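3,4-dihydroxy-2-butanone 4-phosphate synthase (PDB 1TKS) catalyses the conversion of D-ribulose 5-phosphate to formate and 3,4-dihydroxy-2-butanone 4-phosphate, a step in riboflavin biosynthesis. Local coordinates at residues V58-S63 and G127-L132. Numbering follows the deposited sequence.
Sequences VCVPLS and GHILPL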
loop_
_atom_site.group_PDB
_atom_site.type_symbol
_atom_site.label_atom_id
_atom_site.label_comp_id
_atom_site.label_asym_id
_atom_site.label_seq_id
_atom_site.Cartn_x
_atom_site.Cartn_y
_atom_site.Cartn_z
ATOM N N VAL B 58 -4.041 0.938 -0.379
ATOM C CA VAL B 58 -5.399 1.146 -0.876
ATOM C C VAL B 58 -6.248 -0.113 -0.967
ATOM O O VAL B 58 -5.890 -1.080 -1.647
ATOM C CB VAL B 58 -5.365 1.857 -2.252
ATOM C CG1 VAL B 58 -6.776 2.087 -2.764
ATOM C CG2 VAL B 58 -4.641 3.198 -2.119
ATOM N N CYS B 59 -7.388 -0.074 -0.283
ATOM C CA CYS B 59 -8.317 -1.194 -0.228
ATOM C C CYS B 59 -9.639 -0.907 -0.924
ATOM O O CYS B 59 -10.072 0.243 -1.023
ATOM C CB CYS B 59 -8.567 -1.573 1.233
ATOM S SG CYS B 59 -7.075 -2.106 2.120
ATOM N N VAL B 60 -10.279 -1.969 -1.401
ATOM C CA VAL B 60 -11.545 -1.835 -2.095
ATOM C C VAL B 60 -12.630 -2.695 -1.454
ATOM O O VAL B 60 -12.752 -3.885 -1.743
ATOM C CB VAL B 60 -11.399 -2.204 -3.591
ATOM C CG1 VAL B 60 -12.757 -2.156 -4.279
ATOM C CG2 VAL B 60 -10.434 -1.236 -4.271
ATOM N N PRO B 61 -13.414 -2.099 -0.542
ATOM C CA PRO B 61 -14.494 -2.829 0.128
ATOM C C PRO B 61 -15.532 -3.290 -0.894
ATOM O O PRO B 61 -15.961 -2.512 -1.746
ATOM C CB PRO B 61 -15.061 -1.788 1.084
ATOM C CG PRO B 61 -13.850 -1.027 1.481
ATOM C CD PRO B 61 -13.138 -0.827 0.153
ATOM N N LEU B 62 -15.915 -4.561 -0.802
ATOM C CA LEU B 62 -16.913 -5.160 -1.681
ATOM C C LEU B 62 -17.798 -6.024 -0.799
ATOM O O LEU B 62 -17.383 -6.430 0.285
ATOM C CB LEU B 62 -16.247 -6.062 -2.725
ATOM C CG LEU B 62 -15.223 -5.433 -3.665
ATOM C CD1 LEU B 62 -14.500 -6.530 -4.431
ATOM C CD2 LEU B 62 -15.923 -4.474 -4.612
ATOM N N SER B 63 -19.017 -6.307 -1.238
ATOM C CA SER B 63 -19.869 -7.164 -0.432
ATOM C C SER B 63 -19.337 -8.585 -0.591
ATOM O O SER B 63 -18.681 -8.901 -1.586
ATOM C CB SER B 63 -21.319 -7.099 -0.916
ATOM O OG SER B 63 -21.420 -7.580 -2.248
ATOM N N GLY B 127 -2.308 -9.204 -7.092
ATOM C CA GLY B 127 -2.251 -7.914 -7.754
ATOM C C GLY B 127 -1.791 -6.792 -6.846
ATOM O O GLY B 127 -1.092 -7.026 -5.866
ATOM N N HIS B 128 -2.213 -5.570 -7.168
ATOM C CA HIS B 128 -1.817 -4.394 -6.403
ATOM C C HIS B 128 -2.960 -3.699 -5.667
ATOM O O HIS B 128 -2.758 -2.659 -5.039
ATOM C CB HIS B 128 -1.105 -3.419 -7.336
ATOM C CG HIS B 128 0.174 -3.958 -7.900
ATOM N ND1 HIS B 128 1.399 -3.734 -7.311
ATOM C CD2 HIS B 128 0.413 -4.729 -8.987
ATOM C CE1 HIS B 128 2.339 -4.342 -8.012
ATOM N NE2 HIS B 128 1.769 -4.954 -9.034
ATOM N N ILE B 129 -4.162 -4.264 -5.770
ATOM C CA ILE B 129 -5.329 -3.737 -5.073
ATOM C C ILE B 129 -5.741 -4.766 -4.026
ATOM O O ILE B 129 -5.686 -5.975 -4.270
ATOM C CB ILE B 129 -6.518 -3.473 -6.039
ATOM C CG1 ILE B 129 -6.301 -2.153 -6.774
ATOM C CG2 ILE B 129 -7.838 -3.439 -5.268
ATOM C CD1 ILE B 129 -6.337 -0.920 -5.891
ATOM N N LEU B 130 -6.141 -4.272 -2.859
ATOM C CA LEU B 130 -6.558 -5.115 -1.747
ATOM C C LEU B 130 -8.079 -5.097 -1.529
ATOM O O LEU B 130 -8.597 -4.244 -0.805
ATOM C CB LEU B 130 -5.854 -4.649 -0.460
ATOM C CG LEU B 130 -4.321 -4.755 -0.404
ATOM C CD1 LEU B 130 -3.723 -3.426 0.061
ATOM C CD2 LEU B 130 -3.908 -5.882 0.542
ATOM N N PRO B 131 -8.816 -6.030 -2.157
ATOM C CA PRO B 131 -10.270 -6.055 -1.969
ATOM C C PRO B 131 -10.578 -6.470 -0.531
ATOM O O PRO B 131 -9.837 -7.254 0.064
ATOM C CB PRO B 131 -10.744 -7.116 -2.971
ATOM C CG PRO B 131 -9.662 -7.125 -4.020
ATOM C CD PRO B 131 -8.403 -6.997 -3.187
ATOM N N LEU B 132 -11.666 -5.940 0.022
ATOM C CA LEU B 132 -12.079 -6.267 1.387
ATOM C C LEU B 132 -13.514 -6.770 1.351
ATOM O O LEU B 132 -14.336 -6.238 0.611
ATOM C CB LEU B 132 -12.003 -5.035 2.287
ATOM C CG LEU B 132 -10.653 -4.327 2.371
ATOM C CD1 LEU B 132 -10.711 -3.262 3.457
ATOM C CD2 LEU B 132 -9.558 -5.333 2.672
HETATM O O HOH W 1 -3.363 -0.783 -3.059
#
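L132 reaches back along strand 59-63 to C59: its CG is anti to the carbonyl carbon, beside the backbone N (chi1 -56°), and with chi2 extended CD1 comes 3.5 Å from C59 CB, while both methyls lie close to C59 SG. C59 SG in turn packs against L130 CB at 3.8 Å, so the small, apolar cysteine fits between two leucines on one face of this parallel pair. On the other face V60 and I129 cross, each presenting the methyl CG2; these meet at 3.5 Å, a tight fit suited to beta-branched residues. L62 CD1 lies alongside P131 CB on this face.

V60 N donates to L130 O (2.9 Å), V60 O accepts from L132 N, and L132 O takes L62 N at 2.7 Å, the donor standing almost in line with the C=O bond (167°). P61 and P131 have no backbone N-H, but no bond between these strands is lost, because all use the N-H groups of V60, L62, L130 and L132. At the V58 end, L130 N binds V58 O only weakly, and a water donates to both V58 O and H128 O.

Strand 162-166 flanks strand 59-63 on its other edge. Helix 103-114 covers V60 and I129, whereas helix 145-155 packs on P61 and L132, the latter touching T146, a probable substrate-binding residue.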